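Local atomic coordinates of putative pneumococcal surface protein (Streptococcus pneumoniae, PDB entry 4CNL), a protein that probably anchors itself to the pneumococcal cell surface by binding the choline groups of teichoic acids through its choline-binding repeats. Residues A39-I44 against W52-S57. Numbering follows the deposited sequence.
Sequences AQSEWI and WYYLKS. With CHT (choline ion), chain H.
The indole of Trp43 is held between Tyr54 and a choline ion. On one face Tyr54 presents its ring edge, CD1 lying 3.5 Å from Trp43 CE2, which makes the pair edge-to-face. Tyr54 CB sits over the same indole, 3.8 Å from the centroid of its six-membered ring and almost on the ring normal, a CH-pi contact. This position follows from chi1 of Tyr54 (-173°), which sets CG opposite the backbone N, so that the Tyr54 side chain runs across that of Trp43 at about a right angle, the rings themselves being inclined at 57°. The opposite indole face carries choline methyl C8, 3.5 Å from Trp43 CE2. Trp52 offers a face to methyl C6, 3.8 Å from its CE2, so two tryptophans from adjacent strands flank one trimethylammonium head, an arrangement suited to cation-pi attraction. Tyr53 turns to the other side of the hairpin and has Ile44 O near its ring plane.

The backbone evidence is an antiparallel pairing with strand directions 152° apart. Ile44 and Tyr53 exchange two hydrogen bonds, as do Glu42 and Leu55; Trp43 and Tyr54 form the non-hydrogen-bonded pair between them. Two residues, Ser41 and Glu42, stand against the single Leu55, a G1 beta bulge, and Ser41 N donates to Lys56 O (3.1 Å) from above the carbonyl plane. Glu42 OE2 accepts from Gln40 N through its anti lone pair and also forms a salt bridge with Lys33, while Leu55 packs CD2 on Ile44 CG1 (3.9 Å) and CG on Ala39 CB.

Strands 42-46 and 51-55 form the hairpin of a choline-binding repeat. Tyr70 and Met78 complete this choline pocket, Met78 resting on both tryptophans; Gln67 of strand 65-67 touches Trp43 and Tyr54, and Tyr53 meets Trp26 of strand 25-27 edge-to-face in a second choline site.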
ATOM      1  N   ALA A  39       8.926  23.509   7.423  1.00  9.58           N
ATOM      2  CA  ALA A  39       7.714  22.939   6.834  1.00 14.17           C
ATOM      3  C   ALA A  39       6.803  22.357   7.910  1.00 14.11           C
ATOM      4  O   ALA A  39       7.260  21.766   8.893  1.00 11.18           O
ATOM      5  CB  ALA A  39       8.077  21.878   5.794  1.00 12.23           C
ATOM      6  N   GLN A  40       5.497  22.531   7.725  1.00 12.81           N
ATOM      7  CA  GLN A  40       4.538  22.057   8.702  1.00 13.60           C
ATOM      8  C   GLN A  40       3.224  21.716   8.007  1.00 16.90           C
ATOM      9  O   GLN A  40       2.725  22.504   7.191  1.00 17.45           O
ATOM     10  CB  GLN A  40       4.311  23.110   9.784  1.00 20.90           C
ATOM     11  CG  GLN A  40       3.495  22.618  10.954  1.00 27.68           C
ATOM     12  CD  GLN A  40       3.394  23.661  12.052  1.00 38.39           C
ATOM     13  OE1 GLN A  40       4.405  24.083  12.615  1.00 30.68           O
ATOM     14  NE2 GLN A  40       2.171  24.088  12.357  1.00 38.51           N
ATOM     15  N   SER A  41       2.689  20.541   8.325  1.00 19.16           N
ATOM     16  CA  SER A  41       1.435  20.062   7.748  1.00 16.63           C
ATOM     17  C   SER A  41       1.414  20.243   6.243  1.00 16.97           C
ATOM     18  O   SER A  41       0.496  20.836   5.680  1.00 19.18           O
ATOM     19  CB  SER A  41       0.251  20.775   8.387  1.00 19.19           C
ATOM     20  OG  SER A  41       0.184  20.452   9.760  1.00 19.47           O
ATOM     21  N   GLU A  42       2.456  19.753   5.587  1.00 17.25           N
ATOM     22  CA  GLU A  42       2.551  19.934   4.157  1.00 17.81           C
ATOM     23  C   GLU A  42       3.481  18.918   3.538  1.00 18.07           C
ATOM     24  O   GLU A  42       4.346  18.338   4.220  1.00 12.08           O
ATOM     25  CB  GLU A  42       3.025  21.357   3.827  1.00 16.88           C
ATOM     26  CG  GLU A  42       4.463  21.632   4.218  1.00 18.17           C
ATOM     27  CD  GLU A  42       4.828  23.097   4.073  1.00 16.72           C
ATOM     28  OE1 GLU A  42       4.903  23.587   2.928  1.00 18.87           O
ATOM     29  OE2 GLU A  42       5.030  23.756   5.107  1.00 20.09           O
ATOM     30  N   TRP A  43       3.276  18.719   2.241  1.00 18.67           N
ATOM     31  CA  TRP A  43       4.088  17.854   1.413  1.00 15.28           C
ATOM     32  C   TRP A  43       5.254  18.610   0.811  1.00 12.71           C
ATOM     33  O   TRP A  43       5.097  19.745   0.360  1.00 17.85           O
ATOM     34  CB  TRP A  43       3.246  17.256   0.289  1.00 14.09           C
ATOM     35  CG  TRP A  43       2.286  16.225   0.746  1.00 18.85           C
ATOM     36  CD1 TRP A  43       0.973  16.404   1.077  1.00 18.17           C
ATOM     37  CD2 TRP A  43       2.559  14.834   0.905  1.00 17.56           C
ATOM     38  NE1 TRP A  43       0.410  15.199   1.443  1.00 16.89           N
ATOM     39  CE2 TRP A  43       1.368  14.220   1.344  1.00 16.52           C
ATOM     40  CE3 TRP A  43       3.701  14.047   0.717  1.00 15.09           C
ATOM     41  CZ2 TRP A  43       1.285  12.852   1.613  1.00 11.24           C
ATOM     42  CZ3 TRP A  43       3.622  12.691   0.987  1.00 12.19           C
ATOM     43  CH2 TRP A  43       2.416  12.104   1.418  1.00 18.41           C
ATOM     44  N   ILE A  44       6.412  17.957   0.775  1.00 11.79           N
ATOM     45  CA  ILE A  44       7.610  18.506   0.157  1.00 13.72           C
ATOM     46  C   ILE A  44       8.266  17.461  -0.739  1.00 15.61           C
ATOM     47  O   ILE A  44       8.408  16.309  -0.333  1.00 17.28           O
ATOM     48  CB  ILE A  44       8.633  18.971   1.236  1.00 15.20           C
ATOM     49  CG1 ILE A  44       8.211  20.310   1.841  1.00 21.60           C
ATOM     50  CG2 ILE A  44      10.038  19.048   0.656  1.00 23.78           C
ATOM     51  CD1 ILE A  44       8.362  21.472   0.902  1.00 29.61           C
ATOM     52  N   TRP A  52       8.881  12.291  -2.275  1.00 14.61           N
ATOM     53  CA  TRP A  52       7.983  13.117  -1.496  1.00  8.76           C
ATOM     54  C   TRP A  52       8.062  12.761  -0.015  1.00 12.28           C
ATOM     55  O   TRP A  52       8.183  11.586   0.351  1.00 13.45           O
ATOM     56  CB  TRP A  52       6.532  12.931  -1.947  1.00 12.47           C
ATOM     57  CG  TRP A  52       6.182  13.531  -3.262  1.00 16.38           C
ATOM     58  CD1 TRP A  52       6.120  12.891  -4.471  1.00 17.51           C
ATOM     59  CD2 TRP A  52       5.816  14.894  -3.508  1.00 13.48           C
ATOM     60  NE1 TRP A  52       5.745  13.779  -5.451  1.00 20.32           N
ATOM     61  CE2 TRP A  52       5.551  15.013  -4.885  1.00 21.91           C
ATOM     62  CE3 TRP A  52       5.683  16.024  -2.691  1.00 19.25           C
ATOM     63  CZ2 TRP A  52       5.163  16.217  -5.469  1.00 19.00           C
ATOM     64  CZ3 TRP A  52       5.296  17.219  -3.273  1.00 19.59           C
ATOM     65  CH2 TRP A  52       5.045  17.306  -4.648  1.00 20.83           C
ATOM     66  N   TYR A  53       7.942  13.785   0.824  1.00  9.93           N
ATOM     67  CA  TYR A  53       7.852  13.624   2.277  1.00 11.45           C
ATOM     68  C   TYR A  53       6.686  14.434   2.805  1.00 11.15           C
ATOM     69  O   TYR A  53       6.354  15.472   2.238  1.00 11.85           O
ATOM     70  CB  TYR A  53       9.142  14.090   2.958  1.00  9.31           C
ATOM     71  CG  TYR A  53      10.358  13.291   2.574  1.00  9.14           C
ATOM     72  CD1 TYR A  53      11.072  13.583   1.408  1.00  9.98           C
ATOM     73  CD2 TYR A  53      10.793  12.246   3.372  1.00 11.10           C
ATOM     74  CE1 TYR A  53      12.196  12.847   1.064  1.00 13.05           C
ATOM     75  CE2 TYR A  53      11.907  11.503   3.033  1.00 12.76           C
ATOM     76  CZ  TYR A  53      12.600  11.805   1.881  1.00 16.86           C
ATOM     77  OH  TYR A  53      13.714  11.064   1.550  1.00 15.79           O
ATOM     78  N   TYR A  54       6.063  13.960   3.879  1.00 11.61           N
ATOM     79  CA  TYR A  54       5.019  14.727   4.547  1.00 13.37           C
ATOM     80  C   TYR A  54       5.485  15.194   5.910  1.00 13.29           C
ATOM     81  O   TYR A  54       5.793  14.380   6.781  1.00 10.72           O
ATOM     82  CB  TYR A  54       3.731  13.920   4.708  1.00 14.03           C
ATOM     83  CG  TYR A  54       2.626  14.789   5.253  1.00 10.57           C
ATOM     84  CD1 TYR A  54       2.022  15.747   4.447  1.00 14.71           C
ATOM     85  CD2 TYR A  54       2.228  14.699   6.576  1.00 11.70           C
ATOM     86  CE1 TYR A  54       1.030  16.571   4.938  1.00 13.34           C
ATOM     87  CE2 TYR A  54       1.232  15.526   7.080  1.00 17.25           C
ATOM     88  CZ  TYR A  54       0.637  16.452   6.253  1.00 18.45           C
ATOM     89  OH  TYR A  54      -0.347  17.274   6.741  1.00 26.17           O
ATOM     90  N   LEU A  55       5.539  16.512   6.094  1.00 12.92           N
ATOM     91  CA  LEU A  55       5.850  17.052   7.409  1.00 12.52           C
ATOM     92  C   LEU A  55       4.566  17.224   8.217  1.00 16.06           C
ATOM     93  O   LEU A  55       3.616  17.874   7.774  1.00 15.12           O
ATOM     94  CB  LEU A  55       6.612  18.377   7.293  1.00 10.71           C
ATOM     95  CG  LEU A  55       8.022  18.281   6.694  1.00 12.65           C
ATOM     96  CD1 LEU A  55       8.832  17.102   7.287  1.00 11.63           C
ATOM     97  CD2 LEU A  55       7.989  18.224   5.159  1.00 12.47           C
ATOM     98  N   LYS A  56       4.552  16.630   9.404  1.00 15.95           N
ATOM     99  CA  LYS A  56       3.380  16.641  10.275  1.00 16.99           C
ATOM    100  C   LYS A  56       3.167  18.002  10.935  1.00 20.20           C
ATOM    101  O   LYS A  56       3.887  18.964  10.652  1.00 17.65           O
ATOM    102  CB  LYS A  56       3.518  15.544  11.332  1.00 16.89           C
ATOM    103  CG  LYS A  56       3.491  14.145  10.723  1.00 18.40           C
ATOM    104  CD  LYS A  56       3.650  13.049  11.768  1.00 22.88           C
ATOM    105  CE  LYS A  56       5.072  12.965  12.282  1.00 25.48           C
ATOM    106  NZ  LYS A  56       5.240  11.862  13.271  1.00 34.35           N
ATOM    107  N   SER A  57       2.170  18.079  11.811  1.00 21.97           N
ATOM    108  CA  SER A  57       1.797  19.350  12.439  1.00 23.69           C
ATOM    109  C   SER A  57       2.882  19.879  13.369  1.00 25.47           C
ATOM    110  O   SER A  57       2.953  21.078  13.626  1.00 26.05           O
ATOM    111  CB  SER A  57       0.487  19.198  13.212  1.00 26.46           C
ATOM    112  OG  SER A  57       0.664  18.333  14.322  1.00 30.60           O
TER
HETATM  113  C4  CHT H1280      -0.844  15.240  -3.415  1.00 38.39           C
HETATM  114  C5  CHT H1280       0.127  14.261  -4.080  1.00 36.91           C
HETATM  115  C6  CHT H1280       2.290  13.321  -3.951  1.00 31.48           C
HETATM  116  C7  CHT H1280       1.862  15.433  -3.010  1.00 29.89           C
HETATM  117  C8  CHT H1280       0.977  13.494  -2.009  1.00 23.26           C
HETATM  118  O6  CHT H1280      -2.091  15.234  -4.101  1.00 49.83           O
HETATM  119  N1  CHT H1280       1.315  14.124  -3.259  1.00 23.20           N
HETATM  120  O   HOH W   1      -2.002  18.507   5.187  1.00 37.00           O